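Local coordinates for protein tapirin (Caldicellulosiruptor kristjanssonii, PDB 6N2B) that probably binds cellulose, consistent with a role in cell adhesion, through a beta-helix domain that carries a calcium ion, at residues R346-S351 with R367-A372; G373-T378 with P391-V396; N476-L481 with I530-G535. All blocks are in the same frame, centred on the assembly; numbering follows the deposited sequence.

Overall arrangement
The three contacts show how a beta-helix is built and how its ends differ. Along the chain come interaction 1, then 2, then 3. Interactions 1 and 2 lie about 9 Å apart, centre to centre, and touch. Both are parallel pairings between successive turns, and strand 367-370 runs on through a short bend into strand 375-378. Interaction 3 is across the centre of the chain, where the calcium-binding part lies; its centre lies about 42 Å and 48 Å from those of interactions 1 and 2. There side chains, rather than strand pairing, join the two segments. Repeated backbone bonding thus gives the long body, and side-chain contacts join a strand to a loop at the other end.

Interaction 1 (R346-S351 with R367-A372); sequences RTTIKS and RVFIEA
Thr347 and Ile349 meet Arg367 and Phe369 through backbone hydrogen bonds: Thr347 N to Arg367 O, Phe369 N to Thr347 O and Ile349 N to Phe369 O. A fourth, from Glu371 N to Ile349 O (2.9 Å), carries the bonding one residue past the end of strand 367-370. This parallel pairing of strands 346-349 and 367-370 stacks one turn of the beta-helix on the next, their axes 4.8 Å apart at closest approach.

Here the Glu371 side chain points across to the neighbouring turn. With CG anti to its own carbonyl carbon (chi1 -83°) and the rest of the chain extended, its carboxylate reaches the backbone of Ser351, whose N donates to OE1 at 3.0 Å. That N-H arrives on the anti side of the carboxylate, 19° out of its plane. The other oxygen, OE2, makes a long salt bridge of 3.6 Å with Lys350 NZ. Lys350 lies alongside Glu371, its folded chain keeping NZ beside the carboxylate, and its ammonium would probably help to stabilise the negative charge.

On the same face as Thr348 and Phe369, two arginines meet at the start of the strands. Arg367 NH2 sits over one face of the Arg346 guanidinium, the two planes 43° apart. This close approach of like charges gains no bond across the pair; Arg346 NE instead donates to Asn327 in the turn before.

Thr347, Val368, Ile349 and Ile370 point to the opposite face, into the interior. Strand 327-330 flanks the pair on one side and strand 387-389 on the other, while strand 338-341 packs against Thr347 and Val368 from another wall of the coil.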
# COMPACT_ATOMS: atom_id res chain seq x y z
N ARG A 346 -5.08 13.97 -18.11
CA ARG A 346 -6.53 14.16 -18.15
C ARG A 346 -7.12 13.90 -16.77
O ARG A 346 -6.83 12.87 -16.16
CB ARG A 346 -7.21 13.24 -19.17
CG ARG A 346 -8.72 13.33 -19.08
CD ARG A 346 -9.41 12.87 -20.35
NE ARG A 346 -9.14 11.47 -20.67
CZ ARG A 346 -9.89 10.74 -21.49
NH1 ARG A 346 -10.96 11.27 -22.09
NH2 ARG A 346 -9.56 9.47 -21.72
N THR A 347 -7.94 14.82 -16.30
CA THR A 347 -8.67 14.65 -15.05
C THR A 347 -10.14 14.84 -15.34
O THR A 347 -10.54 15.91 -15.82
CB THR A 347 -8.21 15.63 -13.98
OG1 THR A 347 -6.81 15.47 -13.78
CG2 THR A 347 -8.94 15.35 -12.69
N THR A 348 -10.95 13.82 -15.04
CA THR A 348 -12.39 13.83 -15.24
C THR A 348 -13.10 13.89 -13.89
O THR A 348 -12.88 13.03 -13.03
CB THR A 348 -12.84 12.59 -16.02
OG1 THR A 348 -12.18 12.56 -17.29
CG2 THR A 348 -14.35 12.60 -16.24
N ILE A 349 -13.95 14.89 -13.71
CA ILE A 349 -14.91 14.91 -12.62
C ILE A 349 -16.14 14.16 -13.11
O ILE A 349 -16.80 14.60 -14.05
CB ILE A 349 -15.25 16.34 -12.20
CG1 ILE A 349 -13.99 17.21 -12.20
CG2 ILE A 349 -15.94 16.38 -10.83
CD1 ILE A 349 -12.89 16.73 -11.25
N LYS A 350 -16.43 13.02 -12.51
CA LYS A 350 -17.54 12.20 -12.98
C LYS A 350 -18.86 12.74 -12.47
O LYS A 350 -18.91 13.52 -11.51
CB LYS A 350 -17.37 10.74 -12.54
CG LYS A 350 -16.15 10.05 -13.12
CD LYS A 350 -16.54 8.73 -13.79
CE LYS A 350 -17.09 8.94 -15.19
NZ LYS A 350 -17.91 7.78 -15.70
N SER A 351 -19.95 12.30 -13.11
CA SER A 351 -21.28 12.82 -12.82
C SER A 351 -21.60 12.70 -11.34
O SER A 351 -21.35 11.66 -10.71
CB SER A 351 -22.35 12.08 -13.62
OG SER A 351 -21.96 11.93 -14.98
N ARG A 367 -6.01 18.21 -20.15
CA ARG A 367 -7.44 18.32 -20.34
C ARG A 367 -8.14 18.07 -19.02
O ARG A 367 -7.77 17.16 -18.28
CB ARG A 367 -7.94 17.33 -21.40
CG ARG A 367 -7.17 17.39 -22.71
CD ARG A 367 -8.00 16.96 -23.91
NE ARG A 367 -8.67 15.66 -23.74
CZ ARG A 367 -8.04 14.49 -23.60
NH1 ARG A 367 -6.71 14.42 -23.58
NH2 ARG A 367 -8.75 13.38 -23.46
N VAL A 368 -9.14 18.89 -18.70
CA VAL A 368 -10.05 18.61 -17.60
C VAL A 368 -11.44 18.48 -18.19
O VAL A 368 -11.93 19.39 -18.86
CB VAL A 368 -10.04 19.70 -16.52
CG1 VAL A 368 -11.33 19.63 -15.69
CG2 VAL A 368 -8.82 19.58 -15.65
N PHE A 369 -12.09 17.35 -17.94
CA PHE A 369 -13.45 17.11 -18.39
C PHE A 369 -14.38 17.10 -17.19
O PHE A 369 -14.14 16.36 -16.24
CB PHE A 369 -13.52 15.80 -19.16
CG PHE A 369 -14.79 15.59 -19.91
CD1 PHE A 369 -15.89 15.01 -19.29
CD2 PHE A 369 -14.89 15.95 -21.25
CE1 PHE A 369 -17.08 14.79 -19.99
CE2 PHE A 369 -16.07 15.75 -21.96
CZ PHE A 369 -17.17 15.17 -21.33
N ILE A 370 -15.42 17.92 -17.22
CA ILE A 370 -16.43 17.94 -16.18
C ILE A 370 -17.70 17.31 -16.74
O ILE A 370 -18.30 17.82 -17.70
CB ILE A 370 -16.68 19.37 -15.68
CG1 ILE A 370 -15.33 20.01 -15.39
CG2 ILE A 370 -17.56 19.35 -14.43
CD1 ILE A 370 -15.38 21.48 -15.29
N GLU A 371 -18.11 16.20 -16.15
CA GLU A 371 -19.25 15.50 -16.72
C GLU A 371 -20.54 16.19 -16.31
O GLU A 371 -20.57 17.05 -15.42
CB GLU A 371 -19.26 14.03 -16.30
CG GLU A 371 -18.37 13.17 -17.19
CD GLU A 371 -18.32 11.72 -16.75
OE1 GLU A 371 -18.98 11.37 -15.74
OE2 GLU A 371 -17.62 10.93 -17.44
N ALA A 372 -21.61 15.83 -17.00
CA ALA A 372 -22.92 16.37 -16.69
C ALA A 372 -23.28 16.07 -15.25
O ALA A 372 -23.11 14.94 -14.77
CB ALA A 372 -23.97 15.79 -17.64

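Interaction 2 (G373-T378 with P391-V396); sequences GATLVT and PGTRQV
Thr375 to Thr378 run beside Thr393 to Val396, held by backbone hydrogen bonds. The two strands are parallel, within 10° of each other. Thr393 N opens the series with a 3.3 Å bond to Ala374 O. Leu376 then both donates and accepts, through its N to Thr393 O and through its O from Gln395 N (2.9 Å). Thr378 N completes the set on Gln395 O at 3.0 Å. Softer CA-H...O contacts fill the intervals, among them Thr375 CA to Thr393 O and Val396 CA to Thr378 O.

Side-chain contacts are made between like positions of consecutive turns. Thr375 and Thr393 lie alongside each other, with OG1 of Thr375 4.0 Å from CB of Thr393. Two residues on, Gln395 runs parallel to Val377 and brings its OE1 to 3.7 Å from Val377 CG1; its CG stands anti to the backbone N (chi1 -161°), which carries the chain out beside the valine. On the other face, Thr378 CG2 packs on Val396 CG2 at 4.0 Å. The torsion that sends Thr378 OG1 anti to the backbone N sets CG2 between N and the carbonyl carbon, beside the neighbouring strand. The hydroxyl there has the carbonyls of Ala380 and Cys357 within hydrogen-bonding reach, its single proton serving one at a time.

Leu376 belongs to the hydrophobic filling of the coil, against Leu355, Leu360, Val368 and Ile370. Across from it, the Arg394 side chain leads away from the neighbouring strand. Such chemistry depends chiefly on main-chain bonding: at the last parallel pair of this wall, at this end of the coil, a largely buried strand accepts one whose side chains are largely exposed, and the backbone bonds persist although little apolar packing accompanies them.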
# COMPACT_ATOMS: atom_id res chain seq x y z
N GLY A 373 -23.78 17.07 -14.54
CA GLY A 373 -24.10 16.88 -13.15
C GLY A 373 -22.92 16.95 -12.21
O GLY A 373 -23.12 16.88 -10.99
N ALA A 374 -21.70 17.10 -12.74
CA ALA A 374 -20.51 17.33 -11.93
C ALA A 374 -20.24 18.83 -11.81
O ALA A 374 -20.86 19.66 -12.48
CB ALA A 374 -19.31 16.61 -12.53
N THR A 375 -19.28 19.18 -10.95
CA THR A 375 -18.95 20.57 -10.64
C THR A 375 -17.51 20.69 -10.17
O THR A 375 -17.09 19.97 -9.26
CB THR A 375 -19.88 21.14 -9.57
OG1 THR A 375 -21.25 21.09 -10.01
CG2 THR A 375 -19.50 22.56 -9.24
N LEU A 376 -16.76 21.60 -10.77
CA LEU A 376 -15.41 21.94 -10.32
C LEU A 376 -15.47 23.34 -9.73
O LEU A 376 -16.02 24.25 -10.35
CB LEU A 376 -14.42 21.89 -11.49
CG LEU A 376 -12.92 21.92 -11.18
CD1 LEU A 376 -12.14 21.36 -12.35
CD2 LEU A 376 -12.41 23.33 -10.85
N VAL A 377 -14.91 23.52 -8.53
CA VAL A 377 -14.94 24.80 -7.82
C VAL A 377 -13.52 25.18 -7.42
O VAL A 377 -12.94 24.57 -6.52
CB VAL A 377 -15.83 24.73 -6.58
CG1 VAL A 377 -15.81 26.07 -5.86
CG2 VAL A 377 -17.22 24.34 -6.97
N THR A 378 -12.98 26.23 -8.05
CA THR A 378 -11.62 26.67 -7.78
C THR A 378 -11.61 28.14 -7.36
O THR A 378 -12.48 28.91 -7.75
CB THR A 378 -10.70 26.46 -9.01
OG1 THR A 378 -9.33 26.62 -8.62
CG2 THR A 378 -11.03 27.44 -10.14
N PRO A 391 -20.01 18.95 -20.28
CA PRO A 391 -21.27 19.65 -20.01
C PRO A 391 -21.51 20.05 -18.56
O PRO A 391 -22.60 20.54 -18.25
CB PRO A 391 -22.31 18.62 -20.46
CG PRO A 391 -21.65 17.29 -20.17
CD PRO A 391 -20.19 17.49 -20.41
N GLY A 392 -20.55 19.85 -17.67
CA GLY A 392 -20.76 20.22 -16.28
C GLY A 392 -20.33 21.65 -15.96
O GLY A 392 -19.72 22.35 -16.77
N THR A 393 -20.64 22.04 -14.73
CA THR A 393 -20.35 23.38 -14.23
C THR A 393 -18.91 23.53 -13.76
O THR A 393 -18.38 22.69 -13.04
CB THR A 393 -21.29 23.68 -13.07
OG1 THR A 393 -22.64 23.47 -13.49
CG2 THR A 393 -21.10 25.11 -12.55
N ARG A 394 -18.29 24.65 -14.15
CA ARG A 394 -16.95 25.04 -13.71
C ARG A 394 -17.06 26.44 -13.11
O ARG A 394 -17.56 27.36 -13.76
CB ARG A 394 -15.98 24.97 -14.91
CG ARG A 394 -14.99 26.09 -15.07
CD ARG A 394 -14.63 26.36 -16.55
NE ARG A 394 -13.78 27.55 -16.69
CZ ARG A 394 -13.20 27.94 -17.82
NH1 ARG A 394 -13.38 27.23 -18.93
NH2 ARG A 394 -12.45 29.05 -17.85
N GLN A 395 -16.63 26.59 -11.86
CA GLN A 395 -16.92 27.79 -11.07
C GLN A 395 -15.64 28.37 -10.47
O GLN A 395 -14.91 27.66 -9.77
CB GLN A 395 -17.93 27.47 -9.95
CG GLN A 395 -18.66 28.67 -9.38
CD GLN A 395 -19.23 28.44 -7.98
OE1 GLN A 395 -18.49 28.31 -7.00
NE2 GLN A 395 -20.55 28.39 -7.88
N VAL A 396 -15.38 29.65 -10.73
CA VAL A 396 -14.24 30.35 -10.14
C VAL A 396 -14.76 31.34 -9.10
O VAL A 396 -15.60 32.20 -9.41
CB VAL A 396 -13.39 31.08 -11.19
CG1 VAL A 396 -12.17 31.68 -10.54
CG2 VAL A 396 -13.00 30.15 -12.32

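Interaction 3 (N476-L481 with I530-G535); sequences NVRLYL and IYKRAG
Side chains of Arg478 and Tyr480 on strand 478-483 reach Lys532 and Ala534 in the loop that leaves strand 526-531, a surface contact at the end of the protein that also holds the calcium site. Tyr480 is central to it. Its OH donates to Lys532 O at 2.7 Å, a bond that meets the acceptor from above, 52° out of the carbonyl plane, although the oxygen lies near the plane of the tyrosine ring, at its edge. The ring also supports Ala534: CB stands over one face, 3.9 Å from the ring centroid and 27° off the normal, in a CH-pi contact displaced toward the rim.

The strands themselves are not paired here. In the beta-helix architecture of this domain, strand 478-483 lies between strands 448-453 and 510-513, whereas strand 526-531 pairs with 221-224 and 504-508, so the contact bridges separate parts of the coil. Gly535 immediately follows as the N-cap position of helix 536-546, whose Ile538 also packs on Tyr480.

Beside the tyrosine, Lys532 lays its aliphatic chain over the Arg478 guanidinium, with CD 3.7 Å above the plane and over its centre. The crossing leaves Arg478 NH2 and Lys532 NZ 4.1 Å apart. This proximity of like charges is probably eased by Glu508, which forms a long, weak ion pair with Arg478 NE and is also touched by the Lys532 side chain.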
# COMPACT_ATOMS: atom_id res chain seq x y z
N ASN A 476 0.45 -26.10 2.02
CA ASN A 476 -0.69 -25.31 2.47
C ASN A 476 -0.44 -24.59 3.81
O ASN A 476 -1.37 -23.98 4.34
CB ASN A 476 -1.96 -26.19 2.55
CG ASN A 476 -2.01 -27.10 3.81
OD1 ASN A 476 -1.04 -27.22 4.56
ND2 ASN A 476 -3.16 -27.72 4.03
N VAL A 477 0.78 -24.63 4.35
CA VAL A 477 1.00 -24.06 5.69
C VAL A 477 0.80 -22.55 5.66
O VAL A 477 1.22 -21.86 4.73
CB VAL A 477 2.38 -24.45 6.26
CG1 VAL A 477 3.52 -23.88 5.44
CG2 VAL A 477 2.48 -23.99 7.70
N ARG A 478 0.09 -22.04 6.66
CA ARG A 478 -0.07 -20.61 6.84
C ARG A 478 1.17 -20.07 7.53
O ARG A 478 1.53 -20.53 8.63
CB ARG A 478 -1.32 -20.30 7.67
CG ARG A 478 -2.61 -20.77 7.03
CD ARG A 478 -3.11 -19.71 6.09
NE ARG A 478 -4.03 -20.24 5.09
CZ ARG A 478 -5.33 -20.38 5.29
NH1 ARG A 478 -5.88 -20.05 6.45
NH2 ARG A 478 -6.08 -20.88 4.32
N LEU A 479 1.82 -19.09 6.90
CA LEU A 479 3.11 -18.59 7.33
C LEU A 479 3.00 -17.13 7.77
O LEU A 479 2.50 -16.29 7.02
CB LEU A 479 4.11 -18.71 6.18
CG LEU A 479 5.48 -19.31 6.38
CD1 LEU A 479 6.39 -18.78 5.28
CD2 LEU A 479 6.02 -18.96 7.75
N TYR A 480 3.46 -16.85 8.98
CA TYR A 480 3.53 -15.49 9.51
C TYR A 480 5.01 -15.20 9.78
O TYR A 480 5.62 -15.81 10.67
CB TYR A 480 2.68 -15.36 10.78
CG TYR A 480 1.27 -15.69 10.47
CD1 TYR A 480 0.84 -17.01 10.44
CD2 TYR A 480 0.36 -14.68 10.14
CE1 TYR A 480 -0.46 -17.32 10.11
CE2 TYR A 480 -0.95 -14.98 9.81
CZ TYR A 480 -1.35 -16.30 9.79
OH TYR A 480 -2.65 -16.60 9.46
N LEU A 481 5.59 -14.31 8.98
CA LEU A 481 7.01 -13.99 9.08
C LEU A 481 7.16 -12.70 9.85
O LEU A 481 6.54 -11.69 9.49
CB LEU A 481 7.65 -13.84 7.70
CG LEU A 481 7.39 -14.88 6.61
CD1 LEU A 481 7.94 -14.44 5.25
CD2 LEU A 481 8.00 -16.21 7.00
N ILE A 530 -1.03 -13.73 0.15
CA ILE A 530 -2.47 -13.74 0.36
C ILE A 530 -2.73 -13.56 1.85
O ILE A 530 -2.42 -14.46 2.64
CB ILE A 530 -3.11 -15.04 -0.16
CG1 ILE A 530 -2.67 -15.33 -1.59
CG2 ILE A 530 -4.63 -14.97 -0.06
CD1 ILE A 530 -3.51 -16.42 -2.25
N TYR A 531 -3.31 -12.44 2.24
CA TYR A 531 -3.54 -12.19 3.67
C TYR A 531 -4.48 -13.25 4.25
O TYR A 531 -5.50 -13.60 3.66
CB TYR A 531 -4.11 -10.78 3.88
CG TYR A 531 -4.71 -10.56 5.25
CD1 TYR A 531 -3.91 -10.29 6.36
CD2 TYR A 531 -6.10 -10.62 5.45
CE1 TYR A 531 -4.46 -10.09 7.61
CE2 TYR A 531 -6.66 -10.43 6.68
CZ TYR A 531 -5.84 -10.17 7.77
OH TYR A 531 -6.39 -9.98 9.02
N LYS A 532 -4.09 -13.79 5.40
CA LYS A 532 -4.96 -14.68 6.19
C LYS A 532 -4.76 -14.33 7.65
O LYS A 532 -3.65 -14.45 8.18
CB LYS A 532 -4.65 -16.16 5.94
CG LYS A 532 -4.92 -16.65 4.51
CD LYS A 532 -6.41 -16.94 4.27
CE LYS A 532 -6.69 -17.26 2.80
NZ LYS A 532 -8.08 -17.76 2.51
N ARG A 533 -5.83 -13.86 8.30
CA ARG A 533 -5.75 -13.49 9.71
C ARG A 533 -5.33 -14.67 10.56
O ARG A 533 -5.86 -15.78 10.41
CB ARG A 533 -7.09 -12.96 10.19
CG ARG A 533 -7.01 -12.28 11.54
CD ARG A 533 -8.36 -11.80 12.00
NE ARG A 533 -8.19 -10.63 12.84
CZ ARG A 533 -8.26 -9.38 12.41
NH1 ARG A 533 -8.06 -8.38 13.26
NH2 ARG A 533 -8.53 -9.13 11.12
N ALA A 534 -4.39 -14.43 11.47
CA ALA A 534 -3.85 -15.51 12.30
C ALA A 534 -4.84 -15.96 13.37
O ALA A 534 -5.61 -15.17 13.91
CB ALA A 534 -2.55 -15.06 12.99
N GLY A 535 -4.78 -17.26 13.69
CA GLY A 535 -5.46 -17.80 14.85
C GLY A 535 -4.83 -17.32 16.15
O GLY A 535 -3.81 -16.62 16.19